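Local coordinates for DNA helicase assembly protein (Enterobacteria phage T4, PDB 1C1K), which loads the replicative helicase onto fork DNA covered by the single-stranded-DNA-binding protein, and so takes part in phage DNA replication, recombination and repair, at residues L24-K27 / Q28-G32; I87-I90 / S91-D94; A95-F98 / Y99-Y102. All blocks are in the same frame, centred on the assembly; numbering follows the deposited sequence.

How the contacts relate
All three contacts are local, made between residues three to five apart in the chain, and all lie in the N-terminal family region. Contact 1, the end of helix 16-30, is the more buried; contact 3, the start of helix 95-107, carries V97, R100 and E101 on the surface. Contact 2, the loop leading into contact 3, turns I90 and A93 inward and D92 outward. Contacts 2 and 3 touch where I90 CD1 meets A95 CB at 3.8 Å, whereas contacts 1 and 2 stay about 5 Å apart between nearest atoms. Helix 68-81 is common ground, since F75 touches both I26 and I90. Helical bonds dominate contacts 1 and 3; turn bonds and waters bridging two aspartates mark contact 2.

Contact 1: residues L24-K27 / Q28-G32; sequences LMIK and QHMNG
Q28 N donates to L24 O at 2.9 Å, the first of three i to i+4 bonds near the end of helix 16-30. H29 N to M25 O and M30 N to I26 O follow, the latter with an N-H...O angle of 161°. The last turn tightens to i to i+3 bonds, N31 N to Q28 O and G32 N to H29 O at 3.0 Å, and G32, with a phi of 73° that glycine, lacking a CB, adopts easily, ends the helix in a Schellman motif.

Among the side chains, Q28 runs back along the helix: CG stands beside the backbone N (chi1 -70°) and the rest is extended, which brings OE1 to 3.3 Å from L24 CG, the leucine branch point. Apolar I26 and flexible M30 suit the buried side, where I26 CG2 packs on M30 CG at 4.3 Å, and M30 SD lies in the plane of the H29 ring, at its edge.

Histidine offers a nitrogen on each side of its ring: H29 NE2 bonds to A192 O of helix 181-196 and ND1 to V36 N in the following loop. I26 and M30 rest on L79 of helix 68-81, and M30 also reaches A192, wedging this helix end between the two.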
# COMPACT_ATOMS: atom_id res chain seq x y z
N LEU A 24 9.52 13.06 1.65
CA LEU A 24 9.72 12.91 3.08
C LEU A 24 8.41 12.74 3.85
O LEU A 24 8.33 11.91 4.75
CB LEU A 24 10.50 14.10 3.66
CG LEU A 24 11.19 13.82 5.00
CD1 LEU A 24 12.22 12.72 4.84
CD2 LEU A 24 11.86 15.09 5.52
N MET A 25 7.40 13.52 3.49
CA MET A 25 6.12 13.40 4.17
C MET A 25 5.48 12.04 3.89
O MET A 25 4.92 11.44 4.79
CB MET A 25 5.19 14.54 3.75
CG MET A 25 4.54 14.41 2.39
SD MET A 25 3.28 15.70 2.14
CE MET A 25 2.68 15.88 3.79
N ILE A 26 5.58 11.55 2.66
CA ILE A 26 5.00 10.25 2.33
C ILE A 26 5.81 9.14 2.99
O ILE A 26 5.25 8.14 3.45
CB ILE A 26 4.91 10.05 0.79
CG1 ILE A 26 3.91 11.05 0.21
CG2 ILE A 26 4.47 8.60 0.46
CD1 ILE A 26 3.92 11.15 -1.31
N LYS A 27 7.12 9.32 3.05
CA LYS A 27 7.99 8.32 3.67
C LYS A 27 7.64 8.18 5.15
O LYS A 27 7.49 7.07 5.66
CB LYS A 27 9.46 8.74 3.54
CG LYS A 27 10.45 7.73 4.10
CD LYS A 27 11.83 8.34 4.23
CE LYS A 27 12.87 7.30 4.61
NZ LYS A 27 14.02 7.94 5.29
N GLN A 28 7.48 9.31 5.83
CA GLN A 28 7.15 9.28 7.24
C GLN A 28 5.75 8.73 7.46
O GLN A 28 5.49 8.02 8.43
CB GLN A 28 7.29 10.69 7.83
CG GLN A 28 8.74 11.14 7.90
CD GLN A 28 8.89 12.61 8.22
OE1 GLN A 28 9.97 13.19 8.04
NE2 GLN A 28 7.82 13.22 8.71
N HIS A 29 4.84 9.03 6.54
CA HIS A 29 3.48 8.54 6.63
C HIS A 29 3.50 7.01 6.55
O HIS A 29 2.85 6.33 7.35
CB HIS A 29 2.64 9.10 5.49
CG HIS A 29 1.25 8.55 5.44
ND1 HIS A 29 0.17 9.22 5.97
CD2 HIS A 29 0.76 7.39 4.94
CE1 HIS A 29 -0.92 8.50 5.80
NE2 HIS A 29 -0.59 7.38 5.18
N MET A 30 4.24 6.47 5.59
CA MET A 30 4.32 5.03 5.40
C MET A 30 5.05 4.31 6.53
O MET A 30 4.98 3.08 6.63
CB MET A 30 4.99 4.72 4.05
CG MET A 30 4.10 5.08 2.85
SD MET A 30 2.42 4.37 2.92
CE MET A 30 2.82 2.66 3.23
N ASN A 31 5.72 5.08 7.40
CA ASN A 31 6.44 4.53 8.55
C ASN A 31 5.60 4.74 9.82
O ASN A 31 6.04 4.40 10.92
CB ASN A 31 7.78 5.24 8.74
CG ASN A 31 8.87 4.68 7.86
OD1 ASN A 31 9.84 5.37 7.55
ND2 ASN A 31 8.72 3.43 7.45
N GLY A 32 4.41 5.31 9.64
CA GLY A 32 3.52 5.57 10.77
C GLY A 32 3.98 6.72 11.65
O GLY A 32 3.62 6.78 12.83

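Contact 2: residues I87-I90 / S91-D94; sequences IGDI and SDAD
A tight turn in the loop between helices 83-86 and 95-107 joins D89 and I90 to D92 and A93. Its backbone is closed by an i to i+3 bond, D92 N to D89 O at 2.9 Å, the bond characteristic of a beta-turn; with I90 and S91 at its corners in helical conformations, this one is type I. The donor stands above the carbonyl plane of D89, 56° out of it. A second, weak bond of the same span runs from A93 N to I90 O.

Buried I90 packs on F58 and F59 of helix 56-65 and on F75 of helix 68-81, a setting that suits a branched aliphatic chain. S91 OG is hydrogen-bonded to D55, the residue just before helix 56-65.

Towards solvent, D89 and D92 lie side by side, their carboxylate planes 27° apart. With its CG beside its own backbone N (chi1 -62°), D92 brings OD2 to 3.4 Å from D89 CB. D89 OD1 and D92 OD2 are 4.1 Å apart, a like-charge approach that water probably eases. One water donates to D89 OD1 and, weakly, to D92 OD2; another accepts from D89 N at 2.8 Å and donates to D92 OD2 at 2.9 Å.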
# COMPACT_ATOMS: atom_id res chain seq x y z
N ILE A 87 13.41 0.78 3.40
CA ILE A 87 14.48 1.28 4.26
C ILE A 87 15.53 2.04 3.44
O ILE A 87 16.09 3.03 3.92
CB ILE A 87 15.16 0.13 5.02
CG1 ILE A 87 14.16 -0.53 5.97
CG2 ILE A 87 16.36 0.65 5.81
CD1 ILE A 87 14.22 -2.04 5.97
N GLY A 88 15.79 1.57 2.22
CA GLY A 88 16.78 2.22 1.37
C GLY A 88 16.30 3.55 0.81
O GLY A 88 15.10 3.80 0.75
N ASP A 89 17.24 4.40 0.40
CA ASP A 89 16.93 5.72 -0.15
C ASP A 89 16.19 5.63 -1.48
O ASP A 89 16.48 4.78 -2.32
CB ASP A 89 18.20 6.54 -0.34
CG ASP A 89 18.70 7.15 0.96
OD1 ASP A 89 19.87 7.60 0.99
OD2 ASP A 89 17.94 7.18 1.95
N ILE A 90 15.23 6.54 -1.66
CA ILE A 90 14.42 6.56 -2.87
C ILE A 90 15.24 6.79 -4.13
O ILE A 90 14.87 6.32 -5.21
CB ILE A 90 13.30 7.63 -2.75
CG1 ILE A 90 12.29 7.47 -3.89
CG2 ILE A 90 13.91 9.03 -2.76
CD1 ILE A 90 11.48 6.21 -3.80
N SER A 91 16.35 7.52 -4.01
CA SER A 91 17.20 7.79 -5.16
C SER A 91 18.05 6.57 -5.56
O SER A 91 18.74 6.60 -6.57
CB SER A 91 18.13 8.98 -4.86
OG SER A 91 18.86 8.76 -3.67
N ASP A 92 17.98 5.51 -4.75
CA ASP A 92 18.73 4.27 -4.98
C ASP A 92 17.79 3.10 -5.28
O ASP A 92 18.24 1.99 -5.52
CB ASP A 92 19.54 3.88 -3.74
CG ASP A 92 20.59 4.90 -3.35
OD1 ASP A 92 21.23 5.48 -4.25
OD2 ASP A 92 20.78 5.12 -2.13
N ALA A 93 16.48 3.35 -5.25
CA ALA A 93 15.50 2.27 -5.45
C ALA A 93 15.00 2.01 -6.86
O ALA A 93 14.08 1.20 -7.02
CB ALA A 93 14.30 2.50 -4.53
N ASP A 94 15.58 2.65 -7.87
CA ASP A 94 15.13 2.45 -9.25
C ASP A 94 13.64 2.79 -9.27
O ASP A 94 12.83 2.13 -9.93
CB ASP A 94 15.34 1.00 -9.67
CG ASP A 94 15.55 0.84 -11.16
OD1 ASP A 94 15.54 -0.31 -11.64
OD2 ASP A 94 15.74 1.87 -11.85
O HOH W 1 19.84 3.44 0.06
O HOH W 2 21.56 8.32 -1.22

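Contact 3: residues A95-F98 / Y99-Y102; sequences ALVF and YREY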
# COMPACT_ATOMS: atom_id res chain seq x y z
N ALA A 95 13.29 3.85 -8.54
CA ALA A 95 11.92 4.30 -8.38
C ALA A 95 11.07 4.56 -9.62
O ALA A 95 9.89 4.20 -9.65
CB ALA A 95 11.91 5.55 -7.49
N LEU A 96 11.64 5.18 -10.64
CA LEU A 96 10.85 5.47 -11.83
C LEU A 96 10.46 4.20 -12.57
O LEU A 96 9.33 4.07 -13.05
CB LEU A 96 11.63 6.42 -12.76
CG LEU A 96 11.29 7.91 -12.65
CD1 LEU A 96 10.41 8.21 -11.44
CD2 LEU A 96 12.59 8.71 -12.58
N VAL A 97 11.39 3.26 -12.67
CA VAL A 97 11.11 2.00 -13.34
C VAL A 97 10.00 1.30 -12.56
O VAL A 97 9.02 0.85 -13.15
CB VAL A 97 12.36 1.10 -13.36
CG1 VAL A 97 11.96 -0.33 -13.68
CG2 VAL A 97 13.34 1.60 -14.40
N PHE A 98 10.15 1.24 -11.24
CA PHE A 98 9.16 0.58 -10.39
C PHE A 98 7.79 1.23 -10.51
O PHE A 98 6.77 0.54 -10.57
CB PHE A 98 9.62 0.60 -8.93
CG PHE A 98 8.74 -0.21 -8.02
CD1 PHE A 98 9.05 -1.53 -7.72
CD2 PHE A 98 7.58 0.34 -7.48
CE1 PHE A 98 8.22 -2.29 -6.91
CE2 PHE A 98 6.74 -0.41 -6.67
CZ PHE A 98 7.06 -1.74 -6.39
N TYR A 99 7.77 2.55 -10.55
CA TYR A 99 6.53 3.31 -10.66
C TYR A 99 5.79 3.05 -11.97
O TYR A 99 4.57 2.86 -11.98
CB TYR A 99 6.83 4.80 -10.52
CG TYR A 99 5.85 5.71 -11.23
CD1 TYR A 99 4.61 6.00 -10.66
CD2 TYR A 99 6.19 6.33 -12.42
CE1 TYR A 99 3.74 6.90 -11.26
CE2 TYR A 99 5.33 7.23 -13.03
CZ TYR A 99 4.10 7.51 -12.44
OH TYR A 99 3.27 8.44 -13.03
N ARG A 100 6.53 3.04 -13.08
CA ARG A 100 5.91 2.80 -14.38
C ARG A 100 5.22 1.43 -14.37
O ARG A 100 4.11 1.28 -14.88
CB ARG A 100 6.97 2.87 -15.48
CG ARG A 100 7.37 4.29 -15.86
CD ARG A 100 8.19 4.35 -17.15
NE ARG A 100 9.59 4.02 -16.93
CZ ARG A 100 10.49 4.86 -16.42
NH1 ARG A 100 10.14 6.09 -16.07
NH2 ARG A 100 11.75 4.47 -16.26
N GLU A 101 5.88 0.44 -13.77
CA GLU A 101 5.32 -0.90 -13.70
C GLU A 101 4.10 -0.93 -12.78
O GLU A 101 3.13 -1.64 -13.05
CB GLU A 101 6.38 -1.89 -13.20
CG GLU A 101 6.53 -3.12 -14.08
CD GLU A 101 5.57 -4.24 -13.70
OE1 GLU A 101 4.94 -4.81 -14.62
OE2 GLU A 101 5.46 -4.55 -12.50
N TYR A 102 4.14 -0.16 -11.70
CA TYR A 102 3.04 -0.13 -10.74
C TYR A 102 1.78 0.63 -11.18
O TYR A 102 0.67 0.26 -10.79
CB TYR A 102 3.52 0.42 -9.40
CG TYR A 102 2.83 -0.22 -8.21
CD1 TYR A 102 3.26 -1.45 -7.71
CD2 TYR A 102 1.76 0.41 -7.57
CE1 TYR A 102 2.64 -2.05 -6.61
CE2 TYR A 102 1.13 -0.18 -6.47
CZ TYR A 102 1.58 -1.41 -5.99
OH TYR A 102 0.99 -1.98 -4.88
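R100 folds back over the preceding turn: L96 O sits 3.6 Å from its guanidinium plane, over the centre, with V97 N over the same face nearer the rim. The bend at chi3 (-80°) turns the group back, bringing NH1 to 3.6 Å from L96 CB and NH2 to 3.8 Å from V97 CG2. Long and flexible, arginine can rest its flat end there while remaining at the surface.

A second pair lies along the helix: F98 and Y102 point the same way, with ring planes 16° apart but slid so far that the rings barely overlap, and F98 CE2 meets Y102 CD1 at 3.8 Å.

Beneath these side chains run the first two turns of alpha-helix 95-107, with four successive i to i+4 bonds from Y99 N to A95 O at 2.8 Å through Y102 N to F98 O.

Farther out, helix 68-81 supports the buried side: I74 touches Y99 and L96, whose apolar chain suits it, while the broad F98 ring reaches N78, and N78 ND2 bonds to A95 O. Y102, a ring with a polar end, packs on A81 and sends its OH to a hydrogen bond with E159. On the exposed side E101 forms a salt bridge with R105, one turn on.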